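Local coordinates for protein thermophilic dibenzothiophene desulfurization enzyme C (Paenibacillus sp. A11-2, PDB 5XDC) that probably catalyses the FMNH2-dependent oxidation of dibenzothiophene by molecular oxygen, first to the sulfoxide and then to the sulfone, as a flavin monooxygenase, at residues N153-F158 against Q197-W202; A187-D192 against V215-V220; A99-F104 against R167-A172; G39-A44 against G161-D166. All coordinates share one frame; numbering follows the deposited sequence.

Contact 1: N153-F158 against Q197-W202; sequences NGTKAF and QVNGDW. With IND (indole), chain J.
Phe158 and Trp202 meet through aromatic carbons, with CE1 of Phe158 4.0 Å from CZ3 of Trp202. This apolar contact is oblique for both rings, and its buried area is small. Trp202 has CG anti to its backbone N (chi1 -179°), which carries the six-membered part of the indole group to Phe158 and to the bound ligand.

The two side chains also share the ligand, a free indole that each touches by van der Waals contact. CD1 of Phe158 lies 3.5 Å from C4 of the indole, while CZ2 of Trp202 lies 3.8 Å from its N1. Flat, polarisable side chains suit such a pocket because they offer broad apolar surface to an aromatic guest. Ala369 of a second subunit packs on both rings.

No hydrogen bond crosses between the segments. NE1 of Trp202 donates to the carbonyl of Met207, which restrains the rotation of the ring, and the carbonyl of Phe158 is held by Ser128, an FMN-binding residue. At the strand end, CG2 of Thr155 passes 4.3 Å from ND2 of Asn199. Their polar groups bond elsewhere, Thr155 OG1 to Thr216, and Asn199 ND2 to Ser214 and Thr216.

A leucine in place of Trp202 would probably open a gap beside CE1 of Phe158, take the ring from the N1 side of the ligand, and leave the Met207 carbonyl without its N-H donor. The chemistry is that of one apolar wall of the indole pocket, consistent with binding flat aromatic ligands, held by polar bonds at its margins and with a second subunit contributing.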
loop_
_atom_site.group_PDB
_atom_site.type_symbol
_atom_site.label_atom_id
_atom_site.label_comp_id
_atom_site.label_asym_id
_atom_site.label_seq_id
_atom_site.Cartn_x
_atom_site.Cartn_y
_atom_site.Cartn_z
ATOM N N ASN B 153 39.646 -6.928 -25.128
ATOM C CA ASN B 153 40.383 -6.885 -23.872
ATOM C C ASN B 153 39.535 -6.266 -22.771
ATOM O O ASN B 153 38.897 -5.231 -22.979
ATOM C CB ASN B 153 41.665 -6.068 -23.993
ATOM C CG ASN B 153 42.709 -6.761 -24.820
ATOM O OD1 ASN B 153 43.326 -7.724 -24.370
ATOM N ND2 ASN B 153 42.910 -6.276 -26.037
ATOM N N GLY B 154 39.572 -6.878 -21.597
ATOM C CA GLY B 154 38.941 -6.327 -20.413
ATOM C C GLY B 154 38.133 -7.375 -19.671
ATOM O O GLY B 154 37.928 -8.494 -20.130
ATOM N N THR B 155 37.686 -6.979 -18.483
ATOM C CA THR B 155 36.867 -7.833 -17.630
ATOM C C THR B 155 35.452 -7.272 -17.601
ATOM O O THR B 155 35.248 -6.095 -17.265
ATOM C CB THR B 155 37.461 -7.939 -16.229
ATOM O OG1 THR B 155 38.737 -8.585 -16.317
ATOM C CG2 THR B 155 36.557 -8.764 -15.317
ATOM N N LYS B 156 34.493 -8.116 -17.982
ATOM C CA LYS B 156 33.078 -7.779 -18.072
ATOM C C LYS B 156 32.366 -8.313 -16.834
ATOM O O LYS B 156 32.507 -9.489 -16.506
ATOM C CB LYS B 156 32.485 -8.413 -19.337
ATOM C CG LYS B 156 31.154 -7.855 -19.787
ATOM C CD LYS B 156 31.310 -6.453 -20.339
ATOM C CE LYS B 156 30.924 -6.373 -21.810
ATOM N NZ LYS B 156 31.004 -4.972 -22.302
ATOM N N ALA B 157 31.603 -7.466 -16.155
ATOM C CA ALA B 157 30.805 -7.925 -15.026
ATOM C C ALA B 157 29.393 -8.327 -15.467
ATOM O O ALA B 157 28.927 -7.977 -16.557
ATOM C CB ALA B 157 30.719 -6.844 -13.952
ATOM N N PHE B 158 28.725 -9.084 -14.596
ATOM C CA PHE B 158 27.336 -9.505 -14.782
ATOM C C PHE B 158 27.149 -10.184 -16.135
ATOM O O PHE B 158 26.389 -9.736 -16.996
ATOM C CB PHE B 158 26.372 -8.329 -14.619
ATOM C CG PHE B 158 26.117 -7.965 -13.178
ATOM C CD1 PHE B 158 25.142 -8.626 -12.445
ATOM C CD2 PHE B 158 26.864 -6.979 -12.559
ATOM C CE1 PHE B 158 24.906 -8.293 -11.113
ATOM C CE2 PHE B 158 26.638 -6.643 -11.233
ATOM C CZ PHE B 158 25.659 -7.303 -10.510
ATOM N N GLN B 197 38.319 -16.129 -20.256
ATOM C CA GLN B 197 38.346 -16.768 -18.943
ATOM C C GLN B 197 37.039 -16.452 -18.232
ATOM O O GLN B 197 36.775 -15.290 -17.909
ATOM C CB GLN B 197 39.545 -16.304 -18.113
ATOM C CG GLN B 197 39.601 -16.909 -16.713
ATOM C CD GLN B 197 39.749 -18.417 -16.727
ATOM O OE1 GLN B 197 40.694 -18.959 -17.312
ATOM N NE2 GLN B 197 38.814 -19.110 -16.076
ATOM N N VAL B 198 36.224 -17.480 -18.027
ATOM C CA VAL B 198 35.004 -17.366 -17.232
ATOM C C VAL B 198 35.417 -17.479 -15.773
ATOM O O VAL B 198 35.983 -18.493 -15.365
ATOM C CB VAL B 198 33.995 -18.455 -17.610
ATOM C CG1 VAL B 198 32.743 -18.355 -16.744
ATOM C CG2 VAL B 198 33.649 -18.350 -19.087
ATOM N N ASN B 199 35.141 -16.441 -14.979
ATOM C CA ASN B 199 35.798 -16.354 -13.677
ATOM C C ASN B 199 35.073 -17.067 -12.539
ATOM O O ASN B 199 35.706 -17.331 -11.510
ATOM C CB ASN B 199 36.014 -14.892 -13.301
ATOM C CG ASN B 199 37.047 -14.229 -14.178
ATOM O OD1 ASN B 199 38.095 -14.814 -14.464
ATOM N ND2 ASN B 199 36.749 -13.027 -14.641
ATOM N N GLY B 200 33.789 -17.390 -12.673
ATOM C CA GLY B 200 33.118 -18.122 -11.608
ATOM C C GLY B 200 32.945 -17.367 -10.299
ATOM O O GLY B 200 32.718 -17.995 -9.264
ATOM N N ASP B 201 32.995 -16.038 -10.331
ATOM C CA ASP B 201 32.953 -15.196 -9.130
ATOM C C ASP B 201 31.532 -14.693 -8.873
ATOM O O ASP B 201 31.239 -13.496 -8.947
ATOM C CB ASP B 201 33.918 -14.026 -9.295
ATOM C CG ASP B 201 33.700 -13.272 -10.607
ATOM O OD1 ASP B 201 33.314 -13.915 -11.605
ATOM O OD2 ASP B 201 33.902 -12.049 -10.666
ATOM N N TRP B 202 30.654 -15.626 -8.532
ATOM C CA TRP B 202 29.241 -15.326 -8.318
ATOM C C TRP B 202 28.795 -15.985 -7.024
ATOM O O TRP B 202 28.737 -17.217 -6.931
ATOM C CB TRP B 202 28.398 -15.806 -9.493
ATOM C CG TRP B 202 26.905 -15.514 -9.377
ATOM C CD1 TRP B 202 25.895 -16.428 -9.251
ATOM C CD2 TRP B 202 26.274 -14.229 -9.420
ATOM N NE1 TRP B 202 24.682 -15.792 -9.201
ATOM C CE2 TRP B 202 24.886 -14.440 -9.308
ATOM C CE3 TRP B 202 26.748 -12.922 -9.531
ATOM C CZ2 TRP B 202 23.972 -13.389 -9.303
ATOM C CZ3 TRP B 202 25.836 -11.880 -9.535
ATOM C CH2 TRP B 202 24.468 -12.121 -9.423
HETATM N N1 IND J . 21.091 -11.757 -11.092
HETATM C C2 IND J . 21.583 -12.473 -12.098
HETATM C C3 IND J . 21.877 -11.576 -12.961
HETATM C C4 IND J . 21.817 -9.111 -13.347
HETATM C C5 IND J . 21.430 -7.931 -12.706
HETATM C C6 IND J . 20.874 -7.967 -11.410
HETATM C C7 IND J . 20.707 -9.184 -10.758
HETATM C C8 IND J . 21.090 -10.356 -11.381
HETATM C C9 IND J . 21.650 -10.312 -12.705
#

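Contact 2: A187-D192 against V215-V220; sequences ALIPSD and VTFSGV
Ile189 has CG1 set between its backbone N and carbonyl carbon (chi1 66°), and an extended chi2 of 167° then pushes CD1 out to meet Val220 and Phe217. Val220 holds CG1 anti to its backbone N (chi1 170°), turning that methyl to the isoleucine. CD1 of Ile189 comes within 4.1 Å of CG1 of Val220, the two side chains passing at a slant. The same CD1 lies 4.4 Å from CE2 of Phe217, approaching the ring at its edge, near the ring plane, and not over a face.

All three residues are buried and wholly hydrocarbon in their side chains, and no hydrogen bond joins the segments. Branched aliphatics suit strands, whose extended backbone leaves room at CB, and the isoleucine is long enough for CD1 to reach both partners. Val170 of strand 167-174 touches both Ile189 and Phe217, and Val196 covers Val220.

Gly219, with its positive phi, and Val220 form a G1 beta bulge opposite strand 150-153, where the chain turns from strand 215-217 to strand 220-222. CD1 of Ile189 thus links its own mixed sheet, which Val220 shares, to Phe217 of the three-stranded sheet, as in the beta domain of the acyl-CoA dehydrogenase fold.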
loop_
_atom_site.group_PDB
_atom_site.type_symbol
_atom_site.label_atom_id
_atom_site.label_comp_id
_atom_site.label_asym_id
_atom_site.label_seq_id
_atom_site.Cartn_x
_atom_site.Cartn_y
_atom_site.Cartn_z
ATOM N N ALA B 187 29.270 -9.719 -30.938
ATOM C CA ALA B 187 29.704 -10.930 -31.622
ATOM C C ALA B 187 29.207 -12.140 -30.855
ATOM O O ALA B 187 28.861 -12.058 -29.671
ATOM C CB ALA B 187 31.231 -10.983 -31.768
ATOM N N LEU B 188 29.184 -13.278 -31.545
ATOM C CA LEU B 188 28.806 -14.556 -30.950
ATOM C C LEU B 188 29.995 -15.493 -31.117
ATOM O O LEU B 188 30.337 -15.858 -32.252
ATOM C CB LEU B 188 27.555 -15.130 -31.622
ATOM C CG LEU B 188 26.964 -16.359 -30.946
ATOM C CD1 LEU B 188 26.284 -15.999 -29.654
ATOM C CD2 LEU B 188 25.967 -17.056 -31.842
ATOM N N ILE B 189 30.635 -15.863 -30.005
ATOM C CA ILE B 189 31.922 -16.559 -30.074
ATOM C C ILE B 189 31.900 -17.776 -29.162
ATOM O O ILE B 189 31.136 -17.837 -28.180
ATOM C CB ILE B 189 33.101 -15.622 -29.712
ATOM C CG1 ILE B 189 33.045 -15.182 -28.242
ATOM C CG2 ILE B 189 33.122 -14.439 -30.633
ATOM C CD1 ILE B 189 34.326 -14.532 -27.755
ATOM N N PRO B 190 32.738 -18.773 -29.454
ATOM C CA PRO B 190 32.892 -19.905 -28.529
ATOM C C PRO B 190 33.421 -19.442 -27.181
ATOM O O PRO B 190 34.251 -18.536 -27.098
ATOM C CB PRO B 190 33.900 -20.820 -29.244
ATOM C CG PRO B 190 33.940 -20.369 -30.645
ATOM C CD PRO B 190 33.596 -18.918 -30.647
ATOM N N SER B 191 32.943 -20.089 -26.115
ATOM C CA SER B 191 33.399 -19.728 -24.783
ATOM C C SER B 191 34.815 -20.216 -24.502
ATOM O O SER B 191 35.437 -19.735 -23.553
ATOM C CB SER B 191 32.439 -20.273 -23.720
ATOM O OG SER B 191 32.325 -21.680 -23.799
ATOM N N ASP B 192 35.339 -21.151 -25.292
ATOM C CA ASP B 192 36.726 -21.584 -25.148
ATOM C C ASP B 192 37.650 -20.957 -26.192
ATOM O O ASP B 192 38.764 -21.448 -26.401
ATOM C CB ASP B 192 36.817 -23.111 -25.196
ATOM C CG ASP B 192 36.325 -23.700 -26.506
ATOM O OD1 ASP B 192 35.877 -22.952 -27.403
ATOM O OD2 ASP B 192 36.387 -24.939 -26.639
ATOM N N VAL B 215 33.644 -12.207 -16.794
ATOM C CA VAL B 215 34.408 -12.875 -17.840
ATOM C C VAL B 215 35.547 -11.947 -18.213
ATOM O O VAL B 215 35.326 -10.757 -18.460
ATOM C CB VAL B 215 33.550 -13.194 -19.080
ATOM C CG1 VAL B 215 34.429 -13.735 -20.224
ATOM C CG2 VAL B 215 32.463 -14.187 -18.733
ATOM N N THR B 216 36.763 -12.486 -18.253
ATOM C CA THR B 216 37.944 -11.707 -18.575
ATOM C C THR B 216 38.393 -12.075 -19.976
ATOM O O THR B 216 38.555 -13.264 -20.281
ATOM C CB THR B 216 39.077 -11.961 -17.575
ATOM O OG1 THR B 216 38.664 -11.516 -16.269
ATOM C CG2 THR B 216 40.326 -11.184 -17.987
ATOM N N PHE B 217 38.543 -11.063 -20.823
ATOM C CA PHE B 217 39.020 -11.231 -22.193
ATOM C C PHE B 217 40.467 -10.761 -22.249
ATOM O O PHE B 217 40.743 -9.577 -22.024
ATOM C CB PHE B 217 38.168 -10.425 -23.176
ATOM C CG PHE B 217 36.709 -10.807 -23.178
ATOM C CD1 PHE B 217 35.840 -10.274 -22.251
ATOM C CD2 PHE B 217 36.214 -11.706 -24.112
ATOM C CE1 PHE B 217 34.503 -10.625 -22.251
ATOM C CE2 PHE B 217 34.871 -12.068 -24.112
ATOM C CZ PHE B 217 34.020 -11.529 -23.180
ATOM N N SER B 218 41.382 -11.681 -22.551
ATOM C CA SER B 218 42.797 -11.356 -22.712
ATOM C C SER B 218 43.212 -11.587 -24.163
ATOM O O SER B 218 43.519 -12.713 -24.547
ATOM C CB SER B 218 43.639 -12.201 -21.766
ATOM O OG SER B 218 43.340 -11.873 -20.429
ATOM N N GLY B 219 43.242 -10.516 -24.947
ATOM C CA GLY B 219 43.655 -10.627 -26.338
ATOM C C GLY B 219 42.784 -11.569 -27.142
ATOM O O GLY B 219 43.287 -12.309 -27.998
ATOM N N VAL B 220 41.478 -11.548 -26.895
ATOM C CA VAL B 220 40.553 -12.471 -27.542
ATOM C C VAL B 220 40.275 -11.972 -28.953
ATOM O O VAL B 220 39.833 -10.836 -29.146
ATOM C CB VAL B 220 39.255 -12.591 -26.725
ATOM C CG1 VAL B 220 38.187 -13.328 -27.480
ATOM C CG2 VAL B 220 39.554 -13.327 -25.437
#

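Contact 3: A99-F104 against R167-A172; sequences AYVDLF and RLLVFA
Tyr100 on helix 85-104 packs against Leu169 and Phe171 on strand 167-174, joining the helical N-terminal domain of the acyl-CoA dehydrogenase fold to its middle beta domain. The aromatic pair is T-shaped (edge-to-face). Phe171 points its edge at the face of Tyr100, with ring centroids 5.0 Å apart and planes at 80°. The closest ring carbons are CE2 of Phe171 and CZ of Tyr100, at 3.5 Å. On the opposite face of the tyrosine ring lies CD2 of Phe104, one helical turn on, so the ring is clamped between two phenylalanines.

Leu169 packs against CB and the near part of the ring of Tyr100. Its CG stands anti to the backbone N (chi1 179°), which lifts CD2 to 3.7 Å from CB of Tyr100. CD1 of Leu169 also reaches Val101 CG2, more loosely, at 4.5 Å. Replacing Tyr100 with alanine is likely to open a gap beside Leu169 and rob Phe171 of the ring face its edge meets.

The axes of segments 99-104 and 167-172 approach to 10.5 Å and cross at 67°. Around them, Trp247 makes another edge-to-face pair with Tyr100, Val234 of helix 233-240 and Ala186 of strand 184-190 also touch it, and helix 107-119 covers Val101.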
loop_
_atom_site.group_PDB
_atom_site.type_symbol
_atom_site.label_atom_id
_atom_site.label_comp_id
_atom_site.label_asym_id
_atom_site.label_seq_id
_atom_site.Cartn_x
_atom_site.Cartn_y
_atom_site.Cartn_z
ATOM N N ALA B 99 17.463 -13.723 -29.372
ATOM C CA ALA B 99 16.778 -12.615 -30.022
ATOM C C ALA B 99 17.762 -11.606 -30.583
ATOM O O ALA B 99 17.579 -11.108 -31.698
ATOM C CB ALA B 99 15.818 -11.941 -29.044
ATOM N N TYR B 100 18.810 -11.272 -29.824
ATOM C CA TYR B 100 19.801 -10.334 -30.329
ATOM C C TYR B 100 20.443 -10.872 -31.601
ATOM O O TYR B 100 20.582 -10.153 -32.595
ATOM C CB TYR B 100 20.866 -10.048 -29.263
ATOM C CG TYR B 100 21.701 -8.857 -29.623
ATOM C CD1 TYR B 100 22.770 -8.963 -30.521
ATOM C CD2 TYR B 100 21.401 -7.598 -29.120
ATOM C CE1 TYR B 100 23.511 -7.857 -30.873
ATOM C CE2 TYR B 100 22.138 -6.492 -29.462
ATOM C CZ TYR B 100 23.191 -6.617 -30.355
ATOM O OH TYR B 100 23.919 -5.514 -30.705
ATOM N N VAL B 101 20.838 -12.139 -31.580
ATOM C CA VAL B 101 21.442 -12.744 -32.763
ATOM C C VAL B 101 20.479 -12.679 -33.939
ATOM O O VAL B 101 20.854 -12.289 -35.052
ATOM C CB VAL B 101 21.866 -14.189 -32.465
ATOM C CG1 VAL B 101 22.291 -14.899 -33.768
ATOM C CG2 VAL B 101 22.998 -14.229 -31.446
ATOM N N ASP B 102 19.220 -13.061 -33.708
ATOM C CA ASP B 102 18.256 -13.102 -34.802
ATOM C C ASP B 102 18.010 -11.718 -35.389
ATOM O O ASP B 102 17.770 -11.592 -36.596
ATOM C CB ASP B 102 16.941 -13.701 -34.339
ATOM C CG ASP B 102 16.089 -14.168 -35.501
ATOM O OD1 ASP B 102 16.423 -15.221 -36.071
ATOM O OD2 ASP B 102 15.111 -13.480 -35.839
ATOM N N LEU B 103 18.059 -10.669 -34.561
ATOM C CA LEU B 103 17.737 -9.327 -35.015
ATOM C C LEU B 103 18.890 -8.642 -35.734
ATOM O O LEU B 103 18.652 -7.673 -36.459
ATOM C CB LEU B 103 17.312 -8.457 -33.827
ATOM C CG LEU B 103 15.967 -8.821 -33.208
ATOM C CD1 LEU B 103 15.833 -8.144 -31.834
ATOM C CD2 LEU B 103 14.815 -8.410 -34.134
ATOM N N PHE B 104 20.128 -9.105 -35.533
ATOM C CA PHE B 104 21.301 -8.459 -36.105
ATOM C C PHE B 104 22.104 -9.346 -37.047
ATOM O O PHE B 104 22.856 -8.807 -37.870
ATOM C CB PHE B 104 22.232 -7.960 -34.989
ATOM C CG PHE B 104 21.743 -6.716 -34.312
ATOM C CD1 PHE B 104 22.020 -5.469 -34.840
ATOM C CD2 PHE B 104 20.991 -6.797 -33.160
ATOM C CE1 PHE B 104 21.569 -4.334 -34.225
ATOM C CE2 PHE B 104 20.525 -5.656 -32.543
ATOM C CZ PHE B 104 20.821 -4.427 -33.071
ATOM N N ARG B 167 28.100 -20.796 -26.723
ATOM C CA ARG B 167 28.508 -19.549 -27.336
ATOM C C ARG B 167 28.198 -18.434 -26.348
ATOM O O ARG B 167 27.244 -18.530 -25.567
ATOM C CB ARG B 167 27.782 -19.262 -28.664
ATOM C CG ARG B 167 28.134 -20.184 -29.839
ATOM C CD ARG B 167 29.562 -19.949 -30.273
ATOM N NE ARG B 167 29.936 -20.657 -31.502
ATOM C CZ ARG B 167 30.370 -21.913 -31.553
ATOM N NH1 ARG B 167 30.482 -22.643 -30.461
ATOM N NH2 ARG B 167 30.721 -22.445 -32.722
ATOM N N LEU B 168 29.023 -17.395 -26.384
ATOM C CA LEU B 168 28.816 -16.166 -25.633
ATOM C C LEU B 168 28.462 -15.030 -26.581
ATOM O O LEU B 168 29.158 -14.796 -27.578
ATOM C CB LEU B 168 30.066 -15.774 -24.838
ATOM C CG LEU B 168 30.519 -16.750 -23.767
ATOM C CD1 LEU B 168 31.868 -16.324 -23.189
ATOM C CD2 LEU B 168 29.480 -16.827 -22.675
ATOM N N LEU B 169 27.400 -14.306 -26.254
ATOM C CA LEU B 169 27.101 -13.036 -26.887
ATOM C C LEU B 169 27.923 -11.955 -26.199
ATOM O O LEU B 169 27.689 -11.642 -25.026
ATOM C CB LEU B 169 25.602 -12.759 -26.791
ATOM C CG LEU B 169 25.112 -11.447 -27.385
ATOM C CD1 LEU B 169 25.379 -11.389 -28.908
ATOM C CD2 LEU B 169 23.619 -11.234 -27.080
ATOM N N VAL B 170 28.878 -11.375 -26.918
ATOM C CA VAL B 170 29.878 -10.484 -26.330
ATOM C C VAL B 170 29.678 -9.082 -26.888
ATOM O O VAL B 170 29.337 -8.911 -28.066
ATOM C CB VAL B 170 31.310 -11.001 -26.606
ATOM C CG1 VAL B 170 32.338 -10.037 -26.079
ATOM C CG2 VAL B 170 31.518 -12.365 -25.985
ATOM N N PHE B 171 29.876 -8.077 -26.029
ATOM C CA PHE B 171 29.797 -6.672 -26.398
ATOM C C PHE B 171 31.081 -5.962 -26.006
ATOM O O PHE B 171 31.625 -6.207 -24.925
ATOM C CB PHE B 171 28.619 -5.994 -25.713
ATOM C CG PHE B 171 27.283 -6.487 -26.181
ATOM C CD1 PHE B 171 26.729 -7.630 -25.648
ATOM C CD2 PHE B 171 26.579 -5.794 -27.141
ATOM C CE1 PHE B 171 25.495 -8.087 -26.082
ATOM C CE2 PHE B 171 25.342 -6.258 -27.574
ATOM C CZ PHE B 171 24.808 -7.393 -27.032
ATOM N N ALA B 172 31.545 -5.062 -26.873
ATOM C CA ALA B 172 32.750 -4.283 -26.612
ATOM C C ALA B 172 32.635 -2.948 -27.327
ATOM O O ALA B 172 31.794 -2.766 -28.211
ATOM C CB ALA B 172 34.012 -5.027 -27.062
#

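Contact 4: G39-A44 against G161-D166; sequences GGTPKA and GSADAD
Asp164 adopts a left-handed backbone conformation (phi 58°), uncommon outside glycine, though aspartate tolerates it better than most, and bonds to Lys43 across the contact. NZ of Lys43 donates to OD1 of Asp164 at 2.8 Å in a salt bridge, meeting the oxygen on its syn side, 27° out of the carboxylate plane. The lysine chain bends at chi2 (59°), which carries its CD alongside the carboxylate, 3.6 Å from OD2 of Asp164.

The other oxygen, OD2, has partners in Arg46 and Arg50, and Lys43 also bridges to Asp47. Each charge thus has more than one mate, Lys43 and Arg50 gathering round the same carboxylate, and the nearby cations would be expected to keep Asp164 ionised.

Thr41 adds softer packing. Its OG1, hydrogen-bonded to Asp211, lies 3.6 Å from CB of Ala163, while its CG2 sits 4.1 Å from CB of Asp164. The small alanine allows the two loops to come this close.

Pro42, the centre of an inverse gamma turn, is the N-cap residue of helix 43-52, a place where the missing amide hydrogen costs little, and it packs on helix 85-104. The contact therefore ties the start of helix 43-52 to the loop that leads into strand 167-174.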
loop_
_atom_site.group_PDB
_atom_site.type_symbol
_atom_site.label_atom_id
_atom_site.label_comp_id
_atom_site.label_asym_id
_atom_site.label_seq_id
_atom_site.Cartn_x
_atom_site.Cartn_y
_atom_site.Cartn_z
ATOM N N GLY B 39 25.144 -22.855 -4.876
ATOM C CA GLY B 39 25.525 -21.932 -5.916
ATOM C C GLY B 39 26.199 -22.698 -7.037
ATOM O O GLY B 39 25.978 -23.902 -7.224
ATOM N N GLY B 40 27.030 -22.003 -7.788
ATOM C CA GLY B 40 27.749 -22.707 -8.837
ATOM C C GLY B 40 26.868 -23.049 -10.030
ATOM O O GLY B 40 25.764 -22.523 -10.214
ATOM N N THR B 41 27.378 -23.969 -10.854
ATOM C CA THR B 41 26.805 -24.206 -12.169
ATOM C C THR B 41 25.902 -25.429 -12.133
ATOM O O THR B 41 26.374 -26.527 -11.792
ATOM C CB THR B 41 27.925 -24.394 -13.188
ATOM O OG1 THR B 41 28.794 -23.251 -13.150
ATOM C CG2 THR B 41 27.360 -24.563 -14.600
ATOM N N PRO B 42 24.629 -25.304 -12.469
ATOM C CA PRO B 42 23.718 -26.462 -12.474
ATOM C C PRO B 42 23.831 -27.246 -13.774
ATOM O O PRO B 42 22.944 -27.260 -14.625
ATOM C CB PRO B 42 22.350 -25.797 -12.302
ATOM C CG PRO B 42 22.498 -24.524 -13.043
ATOM C CD PRO B 42 23.918 -24.060 -12.823
ATOM N N LYS B 43 24.977 -27.898 -13.934
ATOM C CA LYS B 43 25.327 -28.515 -15.209
ATOM C C LYS B 43 24.319 -29.594 -15.596
ATOM O O LYS B 43 23.877 -29.664 -16.747
ATOM C CB LYS B 43 26.744 -29.085 -15.110
ATOM C CG LYS B 43 27.169 -29.974 -16.266
ATOM C CD LYS B 43 27.118 -29.244 -17.568
ATOM C CE LYS B 43 27.767 -30.077 -18.679
ATOM N NZ LYS B 43 27.462 -29.538 -20.033
ATOM N N ALA B 44 23.945 -30.454 -14.648
ATOM C CA ALA B 44 23.024 -31.541 -14.975
ATOM C C ALA B 44 21.709 -30.997 -15.502
ATOM O O ALA B 44 21.150 -31.519 -16.477
ATOM C CB ALA B 44 22.771 -32.410 -13.750
ATOM N N GLY B 161 24.771 -16.528 -17.196
ATOM C CA GLY B 161 24.851 -17.762 -17.941
ATOM C C GLY B 161 26.168 -17.962 -18.652
ATOM O O GLY B 161 26.226 -18.697 -19.641
ATOM N N SER B 162 27.241 -17.357 -18.149
ATOM C CA SER B 162 28.512 -17.410 -18.852
ATOM C C SER B 162 29.259 -18.721 -18.651
ATOM O O SER B 162 30.218 -18.979 -19.378
ATOM C CB SER B 162 29.407 -16.235 -18.422
ATOM O OG SER B 162 29.583 -16.192 -17.022
ATOM N N ALA B 163 28.847 -19.556 -17.706
ATOM C CA ALA B 163 29.486 -20.846 -17.493
ATOM C C ALA B 163 28.752 -21.910 -18.288
ATOM O O ALA B 163 27.528 -21.853 -18.433
ATOM C CB ALA B 163 29.477 -21.227 -16.010
ATOM N N ASP B 164 29.501 -22.884 -18.804
ATOM C CA ASP B 164 28.901 -23.986 -19.563
ATOM C C ASP B 164 28.119 -23.473 -20.776
ATOM O O ASP B 164 27.157 -24.096 -21.218
ATOM C CB ASP B 164 28.002 -24.830 -18.656
ATOM C CG ASP B 164 27.418 -26.057 -19.355
ATOM O OD1 ASP B 164 28.192 -26.820 -19.984
ATOM O OD2 ASP B 164 26.183 -26.267 -19.263
ATOM N N ALA B 165 28.532 -22.342 -21.335
ATOM C CA ALA B 165 27.866 -21.746 -22.489
ATOM C C ALA B 165 28.530 -22.215 -23.775
ATOM O O ALA B 165 29.754 -22.117 -23.918
ATOM C CB ALA B 165 27.927 -20.220 -22.417
ATOM N N ASP B 166 27.723 -22.706 -24.721
ATOM C CA ASP B 166 28.290 -23.121 -25.999
ATOM C C ASP B 166 28.778 -21.939 -26.820
ATOM O O ASP B 166 29.762 -22.066 -27.562
ATOM C CB ASP B 166 27.257 -23.935 -26.773
ATOM C CG ASP B 166 26.859 -25.175 -26.029
ATOM O OD1 ASP B 166 27.587 -26.173 -26.134
ATOM O OD2 ASP B 166 25.853 -25.159 -25.299
#

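In the fold
Contacts 1 and 2 meet in the three-stranded antiparallel sheet, where strand 215-217 runs between 155-156 and 196-198; their centres are 10 Å apart and all four segments fall in the middle domain. Contact 2 reaches contact 3, about 13 Å away between centres, through the mixed sheet, in which strands 184-190 and 167-174 are antiparallel neighbours. Contacts 3 and 4 bring in segments of the N-terminal domain, their centres about 18 Å apart. Along the chain, contacts 3 and 4 both close before contact 2 opens, while contact 1 interleaves with all three others. The middle domain is thus packed internally and fastened twice to the helical domain, while contact 1 lines the indole pocket.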